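Local coordinates for protein ATP-dependent RNA helicase HrpB (Escherichia coli, PDB 6EUD) that hydrolyses ATP to ADP and phosphate as a DExH-box NTPase of the DEAH/RHA helicase group and binds single-stranded RNA, at residues A[110-115]-A[367-372]; A[223-228]-A[247-252]; A[527-532]-A[552-557]; A[666-671]-A[682-687]; A[736-741]-A[794-799]. All blocks are in the same frame, centred on the assembly; numbering follows the deposited sequence.

Interaction 1. Residues A[110-115]-A[367-372]; sequences MIQRDP and LLQWGC
Ile111 and Trp370 form the tight side of this contact between two helix C-terminal ends. Ile111 is its buried member. CG2 of Ile111 lies 3.6 Å from CH2 of Trp370, at the far end of the six-membered ring. Carbonyl O of Ile111 sits at the ring edge, 3.3 Å from Trp370 CZ3. The indole reaches across because its CG stands anti to the backbone N (chi1 -175°).

The other side is looser and more polar. The side-chain amides of Gln112 and Gln369 stack with their planes 18° apart, and Gln112 CD is 3.5 Å from Gln369 OE1. No hydrogen bond joins the two segments. Gln112 OE1 lies in the indole plane, at its edge, while Gln112 NE2 donates to the carbonyl of Glu366, one residue before 367-372. That bond fixes the amide against the second helix. Pro115, just past the helix end, rims the indole on the exposed side, with its CB 3.7 Å from Trp370 CH2. Trp370 and both glutamines are partly exposed.

Gly371 closes the second helix with a Schellman motif. The contact joins helix 106-113 of the ATP-binding region to helix 361-370, and helix 133-145 packs against both Ile111 and Trp370 through Leu141.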
# COMPACT_ATOMS: atom_id res chain seq x y z
N MET A 110 0.75 19.71 15.95
CA MET A 110 1.07 20.07 17.33
C MET A 110 2.26 19.29 17.89
O MET A 110 3.16 19.86 18.51
CB MET A 110 -0.16 19.86 18.23
CG MET A 110 -1.34 20.76 17.86
SD MET A 110 -2.85 20.43 18.80
CE MET A 110 -2.25 20.55 20.48
N ILE A 111 2.26 17.98 17.66
CA ILE A 111 3.34 17.12 18.14
C ILE A 111 4.64 17.37 17.37
O ILE A 111 5.74 17.29 17.94
CB ILE A 111 2.94 15.62 18.04
CG1 ILE A 111 1.62 15.38 18.77
CG2 ILE A 111 4.02 14.74 18.62
CD1 ILE A 111 1.14 13.96 18.73
N GLN A 112 4.53 17.70 16.08
CA GLN A 112 5.71 17.98 15.27
C GLN A 112 6.41 19.24 15.74
O GLN A 112 7.64 19.30 15.75
CB GLN A 112 5.34 18.13 13.79
CG GLN A 112 4.95 16.84 13.11
CD GLN A 112 6.14 15.93 12.84
OE1 GLN A 112 7.25 16.20 13.28
NE2 GLN A 112 5.90 14.87 12.08
N ARG A 113 5.62 20.24 16.11
CA ARG A 113 6.17 21.51 16.56
C ARG A 113 6.65 21.44 18.01
O ARG A 113 7.71 21.97 18.34
CB ARG A 113 5.17 22.65 16.41
CG ARG A 113 4.89 23.05 14.99
CD ARG A 113 3.74 24.03 14.92
NE ARG A 113 3.53 24.75 16.18
CZ ARG A 113 4.21 25.83 16.57
NH1 ARG A 113 5.15 26.36 15.79
NH2 ARG A 113 3.94 26.40 17.73
N ASP A 114 5.86 20.79 18.86
CA ASP A 114 6.21 20.63 20.26
C ASP A 114 6.20 19.17 20.65
O ASP A 114 5.20 18.67 21.16
CB ASP A 114 5.26 21.41 21.16
CG ASP A 114 5.70 21.40 22.61
OD1 ASP A 114 6.88 21.08 22.89
OD2 ASP A 114 4.85 21.71 23.49
N PRO A 115 7.34 18.49 20.43
CA PRO A 115 7.50 17.05 20.65
C PRO A 115 7.41 16.63 22.12
O PRO A 115 7.35 15.44 22.42
CB PRO A 115 8.90 16.76 20.08
CG PRO A 115 9.17 17.88 19.14
CD PRO A 115 8.53 19.07 19.79
N LEU A 367 7.16 10.95 9.46
CA LEU A 367 8.15 10.16 10.20
C LEU A 367 9.57 10.70 10.01
O LEU A 367 10.34 10.76 10.97
CB LEU A 367 8.08 8.69 9.77
CG LEU A 367 6.74 7.98 10.02
CD1 LEU A 367 6.78 6.54 9.54
CD2 LEU A 367 6.36 8.06 11.50
N LEU A 368 9.93 11.10 8.79
CA LEU A 368 11.25 11.68 8.53
C LEU A 368 11.46 12.98 9.31
O LEU A 368 12.48 13.15 9.99
CB LEU A 368 11.45 11.94 7.03
CG LEU A 368 11.64 10.70 6.14
CD1 LEU A 368 11.45 11.07 4.69
CD2 LEU A 368 13.01 10.06 6.37
N GLN A 369 10.48 13.88 9.22
CA GLN A 369 10.47 15.12 10.01
C GLN A 369 10.48 14.81 11.52
O GLN A 369 11.06 15.54 12.31
CB GLN A 369 9.25 15.98 9.66
CG GLN A 369 9.18 17.33 10.36
CD GLN A 369 7.82 18.00 10.19
OE1 GLN A 369 6.85 17.36 9.78
NE2 GLN A 369 7.75 19.28 10.50
N TRP A 370 9.84 13.71 11.91
CA TRP A 370 9.83 13.31 13.31
C TRP A 370 11.22 12.82 13.74
O TRP A 370 11.56 12.84 14.92
CB TRP A 370 8.77 12.22 13.56
CG TRP A 370 8.61 11.84 15.01
CD1 TRP A 370 8.86 10.61 15.57
CD2 TRP A 370 8.18 12.69 16.09
NE1 TRP A 370 8.60 10.64 16.93
CE2 TRP A 370 8.19 11.91 17.27
CE3 TRP A 370 7.79 14.03 16.17
CZ2 TRP A 370 7.82 12.43 18.51
CZ3 TRP A 370 7.42 14.54 17.40
CH2 TRP A 370 7.44 13.74 18.55
N GLY A 371 12.02 12.41 12.76
CA GLY A 371 13.37 11.97 13.01
C GLY A 371 13.50 10.47 12.89
O GLY A 371 14.56 9.90 13.15
N CYS A 372 12.42 9.83 12.49
CA CYS A 372 12.38 8.39 12.33
C CYS A 372 13.02 8.01 10.99
O CYS A 372 12.59 8.49 9.94
CB CYS A 372 10.93 7.90 12.43
SG CYS A 372 10.69 6.12 12.45

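Interaction 2. Residues A[223-228]-A[247-252]; sequences PGVGEI and PLYGAL
Val225 is the bump that fits over the flat face of Tyr249. CG1 of Val225 sits 3.9 Å from the centroid of the Tyr249 ring and only 7° off the ring normal, a CH-pi contact. The second methyl, Val225 CG2, drops beside the root of the ring, 3.9 Å from Tyr249 CB. The ring thus has Val225 on one face and, from the tyrosine's own segment, CG of the poorly ordered Leu252 over the centre of the other.

Ile228, one helical turn further on, fills the hollow between Pro247 and Tyr249. Ile228 CG2 meets Pro247 CB at 3.8 Å and lies at the ring edge, 3.9 Å from Tyr249 CE1. Ile228 CD1 lies 4.0 Å from Leu248 O.

The helix 225-236 and the strand 243-248 belong to the helicase C-terminal domain, a P-loop NTPase-type fold. The chain runs from strand 217-221 through this helix to strand 243-248; both strands flank strand 269-274 in parallel, so the helix is the link of a beta-alpha-beta crossover. Gly224 is the N-cap.

Past the strand, Tyr249 to Leu252 make a type I turn. Tyr249 CG stands between its own backbone N and carbonyl carbon (chi1 36°), and this turns one ring face to Val225. Gln229 also touches the tyrosine.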
# COMPACT_ATOMS: atom_id res chain seq x y z
N PRO A 223 -23.48 0.93 0.46
CA PRO A 223 -22.09 1.40 0.30
C PRO A 223 -21.93 2.93 0.22
O PRO A 223 -20.94 3.45 0.72
CB PRO A 223 -21.65 0.77 -1.03
CG PRO A 223 -22.64 -0.37 -1.28
CD PRO A 223 -23.92 0.12 -0.70
N GLY A 224 -22.87 3.62 -0.41
CA GLY A 224 -22.77 5.06 -0.53
C GLY A 224 -24.06 5.76 -0.94
O GLY A 224 -25.10 5.12 -1.15
N VAL A 225 -23.96 7.08 -1.07
CA VAL A 225 -25.10 7.93 -1.36
C VAL A 225 -25.85 7.53 -2.63
O VAL A 225 -27.09 7.45 -2.64
CB VAL A 225 -24.66 9.38 -1.49
CG1 VAL A 225 -25.85 10.29 -1.86
CG2 VAL A 225 -24.02 9.84 -0.18
N GLY A 226 -25.12 7.27 -3.69
CA GLY A 226 -25.76 6.82 -4.92
C GLY A 226 -26.63 5.59 -4.71
O GLY A 226 -27.76 5.55 -5.21
N GLU A 227 -26.13 4.60 -3.96
CA GLU A 227 -26.89 3.37 -3.72
C GLU A 227 -28.08 3.66 -2.83
O GLU A 227 -29.17 3.13 -3.06
CB GLU A 227 -26.03 2.27 -3.10
CG GLU A 227 -25.00 1.66 -4.02
CD GLU A 227 -23.74 2.51 -4.16
OE1 GLU A 227 -23.43 3.28 -3.21
OE2 GLU A 227 -23.06 2.39 -5.20
N ILE A 228 -27.88 4.52 -1.84
CA ILE A 228 -29.00 4.98 -1.02
C ILE A 228 -30.13 5.57 -1.87
O ILE A 228 -31.30 5.26 -1.65
CB ILE A 228 -28.54 6.03 -0.00
CG1 ILE A 228 -27.61 5.38 1.03
CG2 ILE A 228 -29.76 6.69 0.68
CD1 ILE A 228 -27.17 6.30 2.13
N PRO A 247 -33.49 8.46 4.12
CA PRO A 247 -32.06 8.43 3.78
C PRO A 247 -31.23 9.11 4.86
O PRO A 247 -31.74 9.93 5.60
CB PRO A 247 -31.99 9.20 2.47
CG PRO A 247 -33.26 10.02 2.44
CD PRO A 247 -34.29 9.18 3.11
N LEU A 248 -29.96 8.75 4.96
CA LEU A 248 -29.09 9.32 5.97
C LEU A 248 -27.67 9.42 5.45
O LEU A 248 -26.90 8.44 5.46
CB LEU A 248 -29.12 8.49 7.25
CG LEU A 248 -28.42 9.16 8.43
CD1 LEU A 248 -29.06 10.48 8.69
CD2 LEU A 248 -28.49 8.31 9.66
N TYR A 249 -27.34 10.61 4.97
CA TYR A 249 -25.96 10.98 4.66
C TYR A 249 -25.70 12.42 5.10
O TYR A 249 -26.64 13.21 5.23
CB TYR A 249 -25.66 10.80 3.17
CG TYR A 249 -26.79 11.13 2.21
CD1 TYR A 249 -27.77 10.20 1.92
CD2 TYR A 249 -26.82 12.35 1.54
CE1 TYR A 249 -28.79 10.49 1.02
CE2 TYR A 249 -27.84 12.64 0.63
CZ TYR A 249 -28.82 11.71 0.38
OH TYR A 249 -29.82 11.98 -0.52
N GLY A 250 -24.43 12.74 5.34
CA GLY A 250 -24.03 14.05 5.82
C GLY A 250 -24.54 15.24 5.02
O GLY A 250 -24.79 16.31 5.58
N ALA A 251 -24.74 15.05 3.72
CA ALA A 251 -25.14 16.14 2.84
C ALA A 251 -26.65 16.38 2.85
O ALA A 251 -27.19 17.01 1.92
CB ALA A 251 -24.67 15.86 1.42
N LEU A 252 -27.33 15.91 3.88
CA LEU A 252 -28.79 15.93 3.89
C LEU A 252 -29.40 17.17 4.54
O LEU A 252 -28.70 18.14 4.84
CB LEU A 252 -29.34 14.68 4.58
CG LEU A 252 -29.67 13.55 3.61
CD1 LEU A 252 -30.25 12.37 4.34
CD2 LEU A 252 -30.64 14.03 2.54

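Interaction 3. Residues A[527-532]-A[552-557]; sequences DALSRH and LLALLV
The imidazole of His532 carries a methyl on one face: CD2 of Leu556 lies 4.0 Å from the ring centroid, 24° off the normal. This CH-pi contact is offset toward the rim, on the side of His532 NE2, which is 3.7 Å from Leu556 CD2. The contact packs a short 3-10 turn, 529-531, against strand 554-556 of a mixed beta-sheet. Strand 534-542, which follows the turn, pairs antiparallel with 554-556, and Leu535 also touches Leu556.

Leu529 spans the strand with its two methyls. Leu529 CD1 meets Ala554 CB at 3.7 Å, and Leu529 CD2 meets Leu556 CB at 4.0 Å. Leu529 CD1 also lies against the strand carbonyl, 3.3 Å from Ala554 O. Ala554 and Leu556 point to the turn, while Leu555 between them faces helix 491-498. With only a CB at position 529, as in alanine, a gap is likely to open beside Ala554, and Leu556 is likely to be held less firmly.

Other bonds hold the turn. Arg531 makes a salt bridge with Asp510. Ser455 bridges the two segments, its OG bonded to Asp527 OD2 and its backbone to Ala554. Within the turn, His532 N donates to Leu529 O at 2.9 Å.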
# COMPACT_ATOMS: atom_id res chain seq x y z
N ASP A 527 -14.61 17.02 -24.70
CA ASP A 527 -14.07 17.96 -23.73
C ASP A 527 -13.12 18.91 -24.42
O ASP A 527 -12.36 18.52 -25.30
CB ASP A 527 -13.35 17.23 -22.60
CG ASP A 527 -14.13 17.26 -21.31
OD1 ASP A 527 -15.34 17.58 -21.36
OD2 ASP A 527 -13.53 16.97 -20.25
N ALA A 528 -13.18 20.17 -24.01
CA ALA A 528 -12.29 21.19 -24.52
C ALA A 528 -10.82 20.76 -24.45
O ALA A 528 -10.06 21.01 -25.39
CB ALA A 528 -12.49 22.48 -23.76
N LEU A 529 -10.43 20.10 -23.37
CA LEU A 529 -9.03 19.73 -23.22
C LEU A 529 -8.61 18.58 -24.15
O LEU A 529 -7.46 18.51 -24.57
CB LEU A 529 -8.71 19.34 -21.77
CG LEU A 529 -8.57 20.50 -20.79
CD1 LEU A 529 -8.13 19.97 -19.43
CD2 LEU A 529 -7.61 21.56 -21.33
N SER A 530 -9.55 17.70 -24.49
CA SER A 530 -9.25 16.58 -25.39
C SER A 530 -9.09 17.04 -26.84
O SER A 530 -8.93 16.22 -27.75
CB SER A 530 -10.32 15.49 -25.27
OG SER A 530 -11.61 15.99 -25.56
N ARG A 531 -9.11 18.36 -27.05
CA ARG A 531 -8.71 18.95 -28.32
C ARG A 531 -7.19 19.11 -28.37
O ARG A 531 -6.64 19.49 -29.41
CB ARG A 531 -9.40 20.31 -28.54
CG ARG A 531 -10.92 20.32 -28.40
CD ARG A 531 -11.64 19.75 -29.61
NE ARG A 531 -11.57 18.29 -29.65
CZ ARG A 531 -12.36 17.48 -28.95
NH1 ARG A 531 -13.28 17.99 -28.14
NH2 ARG A 531 -12.22 16.16 -29.05
N HIS A 532 -6.51 18.83 -27.26
CA HIS A 532 -5.07 19.05 -27.19
C HIS A 532 -4.29 17.77 -26.96
O HIS A 532 -4.79 16.83 -26.35
CB HIS A 532 -4.74 20.06 -26.09
CG HIS A 532 -5.40 21.38 -26.29
ND1 HIS A 532 -4.87 22.36 -27.11
CD2 HIS A 532 -6.56 21.89 -25.81
CE1 HIS A 532 -5.67 23.41 -27.10
NE2 HIS A 532 -6.70 23.15 -26.32
N LEU A 552 -9.89 14.19 -14.20
CA LEU A 552 -10.87 15.04 -13.51
C LEU A 552 -10.47 16.51 -13.59
O LEU A 552 -11.32 17.37 -13.86
CB LEU A 552 -11.01 14.62 -12.05
CG LEU A 552 -11.45 13.19 -11.73
CD1 LEU A 552 -11.49 13.01 -10.23
CD2 LEU A 552 -12.82 12.87 -12.35
N LEU A 553 -9.19 16.80 -13.34
CA LEU A 553 -8.64 18.16 -13.49
C LEU A 553 -7.33 18.10 -14.23
O LEU A 553 -6.42 17.34 -13.86
CB LEU A 553 -8.44 18.83 -12.13
CG LEU A 553 -9.65 19.51 -11.49
CD1 LEU A 553 -9.22 20.14 -10.17
CD2 LEU A 553 -10.25 20.54 -12.43
N ALA A 554 -7.21 18.89 -15.29
CA ALA A 554 -5.99 18.87 -16.09
C ALA A 554 -5.69 20.24 -16.66
O ALA A 554 -6.56 21.11 -16.76
CB ALA A 554 -6.08 17.85 -17.21
N LEU A 555 -4.43 20.40 -17.05
CA LEU A 555 -3.96 21.65 -17.64
C LEU A 555 -3.35 21.33 -18.99
O LEU A 555 -2.67 20.30 -19.15
CB LEU A 555 -2.93 22.33 -16.73
CG LEU A 555 -2.63 23.78 -17.11
CD1 LEU A 555 -3.74 24.70 -16.62
CD2 LEU A 555 -1.26 24.22 -16.60
N LEU A 556 -3.61 22.19 -19.97
CA LEU A 556 -3.03 22.02 -21.29
C LEU A 556 -1.66 22.67 -21.31
O LEU A 556 -1.46 23.75 -20.75
CB LEU A 556 -3.93 22.60 -22.39
CG LEU A 556 -3.99 24.11 -22.65
CD1 LEU A 556 -2.96 24.55 -23.68
CD2 LEU A 556 -5.40 24.50 -23.10
N VAL A 557 -0.71 21.98 -21.92
CA VAL A 557 0.66 22.44 -21.99
C VAL A 557 1.16 22.35 -23.42
O VAL A 557 0.86 21.40 -24.15
CB VAL A 557 1.58 21.64 -21.07
CG1 VAL A 557 1.18 21.83 -19.62
CG2 VAL A 557 1.54 20.17 -21.42

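Interaction 4. Residues A[666-671]-A[682-687]; sequences TWLLPH and KSLDIY
Leu684 of 682-687 meets Leu668 and His671 of 666-671. Before it in the chain, the amine of Lys682 is tied to the carbonyl of Leu627. Leu684 then divides its two methyls. Leu684 CD1 meets Leu668 CD1 at 3.8 Å, the two side chains crossing at about a right angle. Leu684 CD2 lies against the backbone of the 3-10 turn 669-671, 3.5 Å from His671 O.

Asp685 comes next and is the N-cap of helix 686-692. Its OD1 accepts from the backbone N of Gln688, so the helix start is fixed next to the contact.

Ile686 opens that helix and turns CD1 inward. Ile686 CD1 lies 4.3 Å from Leu668 CD1 and 4.4 Å from Trp667 CZ3, a looser fit than the leucine pair. The Trp667 ring also has Leu668 CB over one face, and its NE1 is bonded to the carbonyl of Leu660. Tyr687 turns away and packs on helix 631-646.

The contact is mostly apolar, with no hydrogen bond between the segments. It joins the end of helix 664-667 to the start of helix 686-692 in the C-terminal part of the protein. Helix 608-622 lies against Leu668, helix 631-646 against Ile686 through Ala633, and Ala689 of helix 686-692 touches both Trp667 and His671.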
# COMPACT_ATOMS: atom_id res chain seq x y z
N THR A 666 26.24 -3.41 -14.98
CA THR A 666 27.20 -3.80 -13.94
C THR A 666 28.05 -5.03 -14.34
O THR A 666 29.27 -4.99 -14.21
CB THR A 666 26.48 -4.04 -12.60
OG1 THR A 666 25.55 -5.12 -12.73
CG2 THR A 666 25.70 -2.83 -12.20
N TRP A 667 27.43 -6.10 -14.86
CA TRP A 667 28.20 -7.32 -15.14
C TRP A 667 28.74 -7.46 -16.57
O TRP A 667 29.75 -8.15 -16.77
CB TRP A 667 27.37 -8.57 -14.78
CG TRP A 667 26.21 -8.91 -15.68
CD1 TRP A 667 24.95 -8.42 -15.60
CD2 TRP A 667 26.20 -9.87 -16.76
NE1 TRP A 667 24.15 -8.99 -16.57
CE2 TRP A 667 24.89 -9.88 -17.29
CE3 TRP A 667 27.16 -10.71 -17.33
CZ2 TRP A 667 24.52 -10.70 -18.37
CZ3 TRP A 667 26.80 -11.53 -18.40
CH2 TRP A 667 25.49 -11.51 -18.91
N LEU A 668 28.09 -6.83 -17.55
CA LEU A 668 28.43 -7.08 -18.95
C LEU A 668 29.18 -5.92 -19.59
O LEU A 668 30.15 -6.14 -20.32
CB LEU A 668 27.18 -7.39 -19.77
CG LEU A 668 27.56 -7.72 -21.21
CD1 LEU A 668 28.51 -8.94 -21.22
CD2 LEU A 668 26.32 -7.96 -22.10
N LEU A 669 28.71 -4.70 -19.32
CA LEU A 669 29.31 -3.50 -19.91
C LEU A 669 30.83 -3.35 -19.66
O LEU A 669 31.55 -3.00 -20.59
CB LEU A 669 28.58 -2.25 -19.41
CG LEU A 669 29.12 -0.88 -19.85
CD1 LEU A 669 29.18 -0.74 -21.37
CD2 LEU A 669 28.27 0.23 -19.23
N PRO A 670 31.33 -3.63 -18.42
CA PRO A 670 32.78 -3.51 -18.22
C PRO A 670 33.62 -4.28 -19.22
O PRO A 670 34.76 -3.88 -19.48
CB PRO A 670 32.99 -4.10 -16.82
CG PRO A 670 31.72 -3.84 -16.13
CD PRO A 670 30.64 -3.99 -17.17
N HIS A 671 33.09 -5.36 -19.79
CA HIS A 671 33.86 -6.19 -20.71
C HIS A 671 33.71 -5.79 -22.19
O HIS A 671 34.26 -6.45 -23.07
CB HIS A 671 33.46 -7.65 -20.55
CG HIS A 671 33.69 -8.18 -19.17
ND1 HIS A 671 34.85 -8.83 -18.80
CD2 HIS A 671 32.90 -8.16 -18.07
CE1 HIS A 671 34.76 -9.18 -17.53
NE2 HIS A 671 33.59 -8.79 -17.06
N LYS A 682 28.70 -11.57 -29.76
CA LYS A 682 28.89 -13.01 -29.59
C LYS A 682 30.31 -13.34 -29.12
O LYS A 682 30.59 -14.46 -28.75
CB LYS A 682 28.60 -13.76 -30.90
CG LYS A 682 27.13 -13.97 -31.23
CD LYS A 682 26.49 -15.01 -30.32
CE LYS A 682 25.09 -15.40 -30.79
NZ LYS A 682 24.42 -16.36 -29.87
N SER A 683 31.21 -12.36 -29.14
CA SER A 683 32.60 -12.56 -28.74
C SER A 683 32.85 -12.35 -27.24
O SER A 683 33.89 -12.74 -26.70
CB SER A 683 33.50 -11.60 -29.54
OG SER A 683 33.20 -11.68 -30.92
N LEU A 684 31.90 -11.71 -26.56
CA LEU A 684 32.02 -11.47 -25.13
C LEU A 684 32.10 -12.78 -24.37
O LEU A 684 31.31 -13.69 -24.62
CB LEU A 684 30.84 -10.65 -24.63
CG LEU A 684 30.74 -9.26 -25.23
CD1 LEU A 684 29.37 -8.66 -24.94
CD2 LEU A 684 31.86 -8.37 -24.71
N ASP A 685 33.05 -12.87 -23.45
CA ASP A 685 33.27 -14.06 -22.64
C ASP A 685 32.29 -14.08 -21.50
O ASP A 685 32.54 -13.53 -20.41
CB ASP A 685 34.71 -14.11 -22.11
CG ASP A 685 35.09 -15.48 -21.58
OD1 ASP A 685 34.21 -16.21 -21.08
OD2 ASP A 685 36.27 -15.84 -21.66
N ILE A 686 31.15 -14.73 -21.75
CA ILE A 686 30.03 -14.71 -20.84
C ILE A 686 30.35 -15.39 -19.52
O ILE A 686 29.90 -14.94 -18.47
CB ILE A 686 28.79 -15.38 -21.49
CG1 ILE A 686 28.31 -14.53 -22.69
CG2 ILE A 686 27.66 -15.60 -20.48
CD1 ILE A 686 28.00 -13.10 -22.35
N TYR A 687 31.14 -16.46 -19.60
CA TYR A 687 31.59 -17.21 -18.42
C TYR A 687 32.43 -16.34 -17.51
O TYR A 687 32.24 -16.33 -16.30
CB TYR A 687 32.42 -18.43 -18.83
CG TYR A 687 33.14 -19.11 -17.68
CD1 TYR A 687 34.46 -18.75 -17.33
CD2 TYR A 687 32.52 -20.12 -16.96
CE1 TYR A 687 35.12 -19.39 -16.26
CE2 TYR A 687 33.18 -20.77 -15.92
CZ TYR A 687 34.48 -20.40 -15.57
OH TYR A 687 35.10 -21.04 -14.53

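Interaction 5. Residues A[736-741]-A[794-799]; sequences EMFGEA and VWPDDP
Gly739 N donates to Pro799 O at 2.8 Å, with an angle of 150° at the hydrogen. It is the one hydrogen bond between these two segments. Gly739 sits in a type II beta turn from Met737 to Glu740, in the loop that leads from strand 729-733 to strand 745-746. Phe738 CA lies 3.5 Å from the same Pro799 O, a weaker C-H...O contact beside the bond.

The Phe738 ring fills a pocket made by the tail after helix 779-789. CG of Pro796 lies over one face, 18° off the normal and toward the rim. CD of Pro796 meets Phe738 CE2 at 3.6 Å. CE3 of Trp795 is at the ring edge, 4.2 Å from Phe738 CZ, and Val794 O is also at the edge. Replacing the ring by the small side chain of a serine would probably leave a gap between Pro796 and Pro799 and take this neighbour from Trp795.

Trp795 is held separately, by its NE1 bond to the carbonyl of Tyr790. Pro799 also packs on Tyr779 and Trp775. CB of Pro799 comes in obliquely along the CD1-CE1 side of the ring, 3.5 Å from Phe738 CD1.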
# COMPACT_ATOMS: atom_id res chain seq x y z
N GLU A 736 35.08 -47.47 -12.48
CA GLU A 736 35.91 -46.40 -11.95
C GLU A 736 35.55 -46.03 -10.51
O GLU A 736 36.31 -45.36 -9.83
CB GLU A 736 35.81 -45.16 -12.85
CG GLU A 736 36.42 -45.33 -14.24
CD GLU A 736 37.01 -44.04 -14.79
OE1 GLU A 736 36.28 -43.22 -15.40
OE2 GLU A 736 38.23 -43.83 -14.61
N MET A 737 34.38 -46.45 -10.05
CA MET A 737 33.94 -46.13 -8.70
C MET A 737 34.36 -47.18 -7.67
O MET A 737 33.98 -47.10 -6.50
CB MET A 737 32.43 -45.95 -8.67
CG MET A 737 31.93 -44.79 -9.50
SD MET A 737 32.72 -43.26 -9.00
CE MET A 737 32.27 -43.20 -7.24
N PHE A 738 35.12 -48.18 -8.10
CA PHE A 738 35.59 -49.20 -7.17
C PHE A 738 36.51 -48.63 -6.10
O PHE A 738 37.44 -47.87 -6.40
CB PHE A 738 36.33 -50.31 -7.92
CG PHE A 738 35.44 -51.15 -8.77
CD1 PHE A 738 34.07 -51.16 -8.56
CD2 PHE A 738 35.97 -51.93 -9.78
CE1 PHE A 738 33.24 -51.94 -9.36
CE2 PHE A 738 35.15 -52.70 -10.57
CZ PHE A 738 33.79 -52.71 -10.36
N GLY A 739 36.27 -49.01 -4.85
CA GLY A 739 37.09 -48.53 -3.75
C GLY A 739 36.41 -47.44 -2.95
O GLY A 739 36.83 -47.11 -1.84
N GLU A 740 35.34 -46.88 -3.53
CA GLU A 740 34.55 -45.85 -2.87
C GLU A 740 33.35 -46.48 -2.16
O GLU A 740 32.48 -47.08 -2.79
CB GLU A 740 34.10 -44.79 -3.89
CG GLU A 740 33.28 -43.68 -3.29
CD GLU A 740 34.00 -42.96 -2.17
OE1 GLU A 740 33.91 -43.42 -1.00
OE2 GLU A 740 34.64 -41.92 -2.43
N ALA A 741 33.31 -46.34 -0.84
CA ALA A 741 32.25 -46.96 -0.05
C ALA A 741 31.08 -46.01 0.12
O ALA A 741 29.95 -46.43 0.39
CB ALA A 741 32.77 -47.38 1.30
N VAL A 794 37.74 -57.43 -14.61
CA VAL A 794 37.52 -57.93 -13.26
C VAL A 794 36.30 -57.22 -12.65
O VAL A 794 36.28 -56.00 -12.49
CB VAL A 794 38.75 -57.71 -12.36
CG1 VAL A 794 38.49 -58.29 -10.97
CG2 VAL A 794 39.99 -58.33 -12.97
N TRP A 795 35.27 -58.00 -12.33
CA TRP A 795 34.09 -57.51 -11.63
C TRP A 795 34.02 -58.14 -10.24
O TRP A 795 33.42 -59.20 -10.07
CB TRP A 795 32.83 -57.82 -12.43
CG TRP A 795 32.94 -57.38 -13.85
CD1 TRP A 795 33.26 -58.16 -14.93
CD2 TRP A 795 32.77 -56.05 -14.36
NE1 TRP A 795 33.28 -57.40 -16.07
CE2 TRP A 795 32.98 -56.10 -15.75
CE3 TRP A 795 32.44 -54.83 -13.77
CZ2 TRP A 795 32.88 -54.97 -16.56
CZ3 TRP A 795 32.34 -53.71 -14.58
CH2 TRP A 795 32.57 -53.79 -15.96
N PRO A 796 34.63 -57.48 -9.25
CA PRO A 796 34.86 -58.02 -7.90
C PRO A 796 33.60 -58.16 -7.05
O PRO A 796 32.66 -57.37 -7.18
CB PRO A 796 35.80 -56.99 -7.28
CG PRO A 796 35.43 -55.71 -7.96
CD PRO A 796 35.08 -56.08 -9.37
N ASP A 797 33.61 -59.15 -6.17
CA ASP A 797 32.46 -59.42 -5.30
C ASP A 797 32.34 -58.34 -4.22
O ASP A 797 31.26 -58.14 -3.66
CB ASP A 797 32.58 -60.82 -4.68
CG ASP A 797 32.53 -61.94 -5.72
OD1 ASP A 797 31.50 -62.12 -6.40
OD2 ASP A 797 33.55 -62.65 -5.86
N ASP A 798 33.43 -57.64 -3.94
CA ASP A 798 33.40 -56.54 -2.96
C ASP A 798 33.96 -55.23 -3.55
O ASP A 798 35.03 -54.76 -3.14
CB ASP A 798 34.19 -56.94 -1.71
CG ASP A 798 33.76 -56.16 -0.48
OD1 ASP A 798 33.10 -56.75 0.39
OD2 ASP A 798 34.09 -54.96 -0.39
N PRO A 799 33.21 -54.61 -4.49
CA PRO A 799 33.66 -53.41 -5.21
C PRO A 799 33.92 -52.21 -4.30
O PRO A 799 34.81 -51.42 -4.58
CB PRO A 799 32.51 -53.14 -6.17
CG PRO A 799 31.33 -53.79 -5.55
CD PRO A 799 31.84 -55.00 -4.86

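From the N terminus, interaction 1 opens first. It closes a long loop of 251 residues and ties the ATP-binding region to the end of the helicase C-terminal region. Interaction 2 is nested inside that loop and joins a helix start to the end of a strand and the turn after it, within the second helicase domain; the two centres are 37 Å apart. The remaining contacts follow in series, and none cross. Interaction 3 closes a short loop within a later beta-sheet. Interactions 4 and 5 both lie in the C-terminal part of the helicase: interaction 4 links two helix ends, interaction 5 joins a turn to the chain's tail. Their nearest atoms are about 22 Å apart. No two interactions touch.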